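Local coordinates for multiple antibiotic resistance protein MarR (Escherichia coli, PDB 1JGS) that represses the marRAB operon by binding its marO operator DNA, and so controls the activation of antibiotic-resistance and oxidative-stress genes, at residues 31-43 / 67-79. Residues are numbered along the deposited sequence; the frame is centred on the assembly and turned at random.
Sequences DITAAQFKVLCSI and RMLDRLVCKGWVE. With SAL (2-hydroxybenzoic acid), chain C.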
loop_
_atom_site.group_PDB
_atom_site.type_symbol
_atom_site.label_atom_id
_atom_site.label_comp_id
_atom_site.label_asym_id
_atom_site.label_seq_id
_atom_site.Cartn_x
_atom_site.Cartn_y
_atom_site.Cartn_z
ATOM N N ASP A 31 -20.596 -0.207 7.498
ATOM C CA ASP A 31 -21.024 -0.091 6.106
ATOM C C ASP A 31 -20.051 0.805 5.320
ATOM O O ASP A 31 -20.413 1.864 4.800
ATOM C CB ASP A 31 -22.445 0.476 6.084
ATOM C CG ASP A 31 -23.124 0.326 4.735
ATOM O OD1 ASP A 31 -24.168 0.976 4.532
ATOM O OD2 ASP A 31 -22.637 -0.429 3.881
ATOM N N ILE A 32 -18.802 0.371 5.250
ATOM C CA ILE A 32 -17.785 1.117 4.531
ATOM C C ILE A 32 -16.589 0.222 4.310
ATOM O O ILE A 32 -16.295 -0.634 5.148
ATOM C CB ILE A 32 -17.314 2.335 5.331
ATOM C CG1 ILE A 32 -16.342 3.158 4.477
ATOM C CG2 ILE A 32 -16.658 1.863 6.651
ATOM C CD1 ILE A 32 -15.947 4.470 5.087
ATOM N N THR A 33 -15.884 0.431 3.200
ATOM C CA THR A 33 -14.707 -0.369 2.896
ATOM C C THR A 33 -13.392 0.381 3.186
ATOM O O THR A 33 -13.345 1.612 3.197
ATOM C CB THR A 33 -14.709 -0.804 1.432
ATOM O OG1 THR A 33 -14.484 0.342 0.604
ATOM C CG2 THR A 33 -16.069 -1.434 1.059
ATOM N N ALA A 34 -12.326 -0.383 3.421
ATOM C CA ALA A 34 -11.008 0.170 3.703
ATOM C C ALA A 34 -10.640 1.187 2.633
ATOM O O ALA A 34 -10.184 2.287 2.941
ATOM C CB ALA A 34 -9.967 -0.957 3.737
ATOM N N ALA A 35 -10.850 0.821 1.372
ATOM C CA ALA A 35 -10.538 1.723 0.273
ATOM C C ALA A 35 -11.341 3.019 0.361
ATOM O O ALA A 35 -10.790 4.098 0.136
ATOM C CB ALA A 35 -10.776 1.034 -1.070
ATOM N N GLN A 36 -12.637 2.918 0.677
ATOM C CA GLN A 36 -13.473 4.120 0.812
ATOM C C GLN A 36 -12.920 4.981 1.943
ATOM O O GLN A 36 -12.840 6.207 1.822
ATOM C CB GLN A 36 -14.935 3.752 1.115
ATOM C CG GLN A 36 -15.730 3.205 -0.073
ATOM C CD GLN A 36 -17.100 2.653 0.325
ATOM O OE1 GLN A 36 -17.625 2.953 1.398
ATOM N NE2 GLN A 36 -17.685 1.858 -0.547
ATOM N N PHE A 37 -12.525 4.338 3.040
ATOM C CA PHE A 37 -11.977 5.068 4.188
ATOM C C PHE A 37 -10.699 5.825 3.799
ATOM O O PHE A 37 -10.539 7.003 4.128
ATOM C CB PHE A 37 -11.687 4.105 5.338
ATOM C CG PHE A 37 -11.139 4.773 6.562
ATOM C CD1 PHE A 37 -11.747 5.917 7.080
ATOM C CD2 PHE A 37 -10.024 4.255 7.210
ATOM C CE1 PHE A 37 -11.257 6.539 8.225
ATOM C CE2 PHE A 37 -9.523 4.870 8.360
ATOM C CZ PHE A 37 -10.144 6.019 8.868
ATOM N N LYS A 38 -9.807 5.151 3.078
ATOM C CA LYS A 38 -8.559 5.764 2.624
ATOM C C LYS A 38 -8.865 6.976 1.729
ATOM O O LYS A 38 -8.281 8.050 1.898
ATOM C CB LYS A 38 -7.726 4.742 1.844
ATOM C CG LYS A 38 -7.297 3.525 2.652
ATOM C CD LYS A 38 -6.607 2.489 1.765
ATOM C CE LYS A 38 -6.102 1.291 2.566
ATOM N NZ LYS A 38 -5.007 1.659 3.510
ATOM N N VAL A 39 -9.774 6.807 0.772
ATOM C CA VAL A 39 -10.126 7.925 -0.097
ATOM C C VAL A 39 -10.657 9.106 0.715
ATOM O O VAL A 39 -10.388 10.255 0.370
ATOM C CB VAL A 39 -11.179 7.520 -1.149
ATOM C CG1 VAL A 39 -11.765 8.755 -1.820
ATOM C CG2 VAL A 39 -10.530 6.615 -2.197
ATOM N N LEU A 40 -11.398 8.837 1.790
ATOM C CA LEU A 40 -11.928 9.932 2.613
ATOM C C LEU A 40 -10.819 10.647 3.398
ATOM O O LEU A 40 -10.788 11.875 3.481
ATOM C CB LEU A 40 -12.986 9.438 3.618
ATOM C CG LEU A 40 -14.380 8.980 3.184
ATOM C CD1 LEU A 40 -15.217 8.703 4.440
ATOM C CD2 LEU A 40 -15.053 10.029 2.336
ATOM N N CYS A 41 -9.912 9.876 3.981
ATOM C CA CYS A 41 -8.833 10.471 4.751
ATOM C C CYS A 41 -7.947 11.324 3.853
ATOM O O CYS A 41 -7.458 12.375 4.270
ATOM C CB CYS A 41 -8.007 9.378 5.423
ATOM S SG CYS A 41 -8.927 8.411 6.632
ATOM N N SER A 42 -7.748 10.874 2.618
ATOM C CA SER A 42 -6.910 11.603 1.665
ATOM C C SER A 42 -7.530 12.907 1.179
ATOM O O SER A 42 -6.830 13.889 0.982
ATOM C CB SER A 42 -6.603 10.728 0.449
ATOM O OG SER A 42 -5.906 9.556 0.831
ATOM N N ILE A 43 -8.841 12.909 0.956
ATOM C CA ILE A 43 -9.518 14.106 0.483
ATOM C C ILE A 43 -9.549 15.100 1.640
ATOM O O ILE A 43 -9.340 16.296 1.453
ATOM C CB ILE A 43 -10.960 13.785 0.041
ATOM C CG1 ILE A 43 -10.933 12.905 -1.213
ATOM C CG2 ILE A 43 -11.734 15.070 -0.222
ATOM C CD1 ILE A 43 -12.312 12.608 -1.799
ATOM N N ARG A 67 -15.581 5.459 -10.232
ATOM C CA ARG A 67 -16.710 4.695 -9.705
ATOM C C ARG A 67 -16.724 4.889 -8.201
ATOM O O ARG A 67 -17.773 5.044 -7.600
ATOM C CB ARG A 67 -16.576 3.196 -10.038
ATOM C CG ARG A 67 -16.575 2.880 -11.525
ATOM C CD ARG A 67 -16.972 1.428 -11.801
ATOM N NE ARG A 67 -16.103 0.457 -11.140
ATOM C CZ ARG A 67 -14.857 0.183 -11.518
ATOM N NH1 ARG A 67 -14.317 0.804 -12.561
ATOM N NH2 ARG A 67 -14.148 -0.717 -10.853
ATOM N N MET A 68 -15.541 4.881 -7.604
ATOM C CA MET A 68 -15.394 5.073 -6.163
ATOM C C MET A 68 -15.967 6.432 -5.739
ATOM O O MET A 68 -16.740 6.529 -4.778
ATOM C CB MET A 68 -13.910 5.010 -5.780
ATOM C CG MET A 68 -13.595 5.552 -4.392
ATOM S SD MET A 68 -14.253 4.516 -3.097
ATOM C CE MET A 68 -12.823 3.397 -2.843
ATOM N N LEU A 69 -15.579 7.483 -6.455
ATOM C CA LEU A 69 -16.060 8.811 -6.112
ATOM C C LEU A 69 -17.586 8.877 -6.248
ATOM O O LEU A 69 -18.266 9.482 -5.407
ATOM C CB LEU A 69 -15.359 9.861 -6.980
ATOM C CG LEU A 69 -13.871 10.112 -6.649
ATOM C CD1 LEU A 69 -13.272 11.100 -7.644
ATOM C CD2 LEU A 69 -13.733 10.703 -5.243
ATOM N N ASP A 70 -18.126 8.222 -7.279
ATOM C CA ASP A 70 -19.575 8.217 -7.480
ATOM C C ASP A 70 -20.241 7.464 -6.338
ATOM O O ASP A 70 -21.272 7.892 -5.839
ATOM C CB ASP A 70 -19.959 7.570 -8.815
ATOM C CG ASP A 70 -19.902 8.551 -9.996
ATOM O OD1 ASP A 70 -19.685 9.772 -9.791
ATOM O OD2 ASP A 70 -20.091 8.090 -11.142
ATOM N N ARG A 71 -19.673 6.340 -5.920
ATOM C CA ARG A 71 -20.277 5.608 -4.813
ATOM C C ARG A 71 -20.260 6.492 -3.563
ATOM O O ARG A 71 -21.231 6.541 -2.813
ATOM C CB ARG A 71 -19.521 4.303 -4.536
ATOM C CG ARG A 71 -20.004 3.522 -3.313
ATOM C CD ARG A 71 -21.517 3.272 -3.352
ATOM N NE ARG A 71 -21.952 2.512 -4.529
ATOM C CZ ARG A 71 -21.721 1.215 -4.713
ATOM N NH1 ARG A 71 -21.053 0.521 -3.796
ATOM N NH2 ARG A 71 -22.167 0.605 -5.805
ATOM N N LEU A 72 -19.159 7.198 -3.338
ATOM C CA LEU A 72 -19.065 8.053 -2.149
ATOM C C LEU A 72 -20.087 9.190 -2.181
ATOM O O LEU A 72 -20.612 9.589 -1.140
ATOM C CB LEU A 72 -17.638 8.594 -2.001
ATOM C CG LEU A 72 -16.637 7.501 -1.580
ATOM C CD1 LEU A 72 -15.204 7.985 -1.613
ATOM C CD2 LEU A 72 -17.020 7.036 -0.196
ATOM N N VAL A 73 -20.376 9.714 -3.371
ATOM C CA VAL A 73 -21.376 10.777 -3.482
ATOM C C VAL A 73 -22.735 10.168 -3.154
ATOM O O VAL A 73 -23.517 10.776 -2.432
ATOM C CB VAL A 73 -21.401 11.384 -4.900
ATOM C CG1 VAL A 73 -22.555 12.359 -5.046
ATOM C CG2 VAL A 73 -20.067 12.087 -5.167
ATOM N N CYS A 74 -23.005 8.955 -3.657
ATOM C CA CYS A 74 -24.275 8.268 -3.373
ATOM C C CYS A 74 -24.457 8.074 -1.872
ATOM O O CYS A 74 -25.581 8.062 -1.366
ATOM C CB CYS A 74 -24.332 6.888 -4.032
ATOM S SG CYS A 74 -24.776 6.866 -5.764
ATOM N N LYS A 75 -23.358 7.889 -1.158
ATOM C CA LYS A 75 -23.455 7.703 0.279
ATOM C C LYS A 75 -23.547 9.060 0.983
ATOM O O LYS A 75 -23.729 9.128 2.205
ATOM C CB LYS A 75 -22.249 6.917 0.793
ATOM C CG LYS A 75 -22.281 5.442 0.438
ATOM C CD LYS A 75 -21.046 4.733 1.000
ATOM C CE LYS A 75 -21.186 3.220 0.965
ATOM N NZ LYS A 75 -20.272 2.573 1.936
ATOM N N GLY A 76 -23.430 10.134 0.202
ATOM C CA GLY A 76 -23.507 11.474 0.765
ATOM C C GLY A 76 -22.259 11.877 1.544
ATOM O O GLY A 76 -22.302 12.785 2.376
ATOM N N TRP A 77 -21.135 11.215 1.276
ATOM C CA TRP A 77 -19.914 11.532 1.992
ATOM C C TRP A 77 -18.991 12.480 1.250
ATOM O O TRP A 77 -18.125 13.097 1.856
ATOM C CB TRP A 77 -19.145 10.252 2.324
ATOM C CG TRP A 77 -19.873 9.304 3.219
ATOM C CD1 TRP A 77 -20.956 9.581 3.997
ATOM C CD2 TRP A 77 -19.580 7.916 3.416
ATOM N NE1 TRP A 77 -21.364 8.452 4.665
ATOM C CE2 TRP A 77 -20.536 7.413 4.327
ATOM C CE3 TRP A 77 -18.605 7.049 2.911
ATOM C CZ2 TRP A 77 -20.550 6.079 4.745
ATOM C CZ3 TRP A 77 -18.614 5.714 3.327
ATOM C CH2 TRP A 77 -19.584 5.244 4.237
ATOM N N VAL A 78 -19.178 12.607 -0.059
ATOM C CA VAL A 78 -18.325 13.461 -0.873
ATOM C C VAL A 78 -19.147 14.310 -1.832
ATOM O O VAL A 78 -20.236 13.911 -2.238
ATOM C CB VAL A 78 -17.331 12.588 -1.686
ATOM C CG1 VAL A 78 -16.594 13.422 -2.711
ATOM C CG2 VAL A 78 -16.345 11.903 -0.740
ATOM N N GLU A 79 -18.636 15.487 -2.178
ATOM C CA GLU A 79 -19.333 16.355 -3.116
ATOM C C GLU A 79 -18.302 17.007 -4.022
ATOM O O GLU A 79 -17.135 17.175 -3.638
ATOM C CB GLU A 79 -20.172 17.418 -2.388
ATOM C CG GLU A 79 -19.419 18.582 -1.778
ATOM C CD GLU A 79 -20.344 19.472 -0.948
ATOM O OE1 GLU A 79 -20.922 18.961 0.022
ATOM O OE2 GLU A 79 -20.512 20.675 -1.253
HETATM C "C1'" SAL C . -15.998 1.111 -3.982
HETATM O "O1'" SAL C . -16.752 1.123 -2.890
HETATM O "O2'" SAL C . -16.396 1.636 -5.061
HETATM C C1 SAL C . -14.685 0.446 -3.836
HETATM C C2 SAL C . -13.761 0.371 -4.971
HETATM C C3 SAL C . -12.490 -0.269 -4.844
HETATM C C4 SAL C . -12.096 -0.848 -3.625
HETATM C C5 SAL C . -13.096 -0.773 -2.389
HETATM C C6 SAL C . -14.318 -0.131 -2.575
HETATM O O2 SAL C . -14.055 0.904 -6.207
#
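Gln36 and Lys75 make the polar grip between segments 31-43 and 67-79. NZ of Lys75 donates two hydrogen bonds, to Gln36 OE1 (2.7 Å, in the carbonyl plane, on a lone pair) and to Asp31 O (3.0 Å, from above that carbonyl plane). An extended lysine suits the place: its chain, straight beyond CG, reaches from the C-terminal side of its helix to the loop before helix 34-46. The Asp31 carboxylate lies too far off for a salt bridge but probably adds some electrostatic attraction.

The other half of the Gln36 amide serves the ligand: NE2 donates a nearly straight bond (2.6 Å, 169°) to O1' of salicylate. With an acceptor and a donor on one flat group, glutamine can join lysine to carboxylate. Thr33, the N-cap of helix 34-46, accepts from Gln36 N through OG1, which also touches the salicylate ring, as does Ala35 CB. Met68, a flexible thioether bent at chi2 (69°) and chi3, folds in beside the ligand, bringing SD across Gln36 CG at 3.6 Å and tucking CE against Ala35.

These helices belong to the winged helix-turn-helix domain of MarR, and their segments run almost perpendicular (85°). Further along helix 34-46 the contact is aliphatic, branched side chains filling the buried interface. Val39 CG1 meets Leu72 CD1 at 3.5 Å, while Leu40 CD2 and Ile43 CD1 approach Val78 CG2 at the start of wing strand 78-82.

Gly76, with positive phi, makes the Schellman motif that follows the helix, and the chain turns into Trp77. Its indole is wide enough to meet Ile32 CD1 (3.4 Å from CZ3) and Leu40 CD1 together, with Lys75 CB over one face.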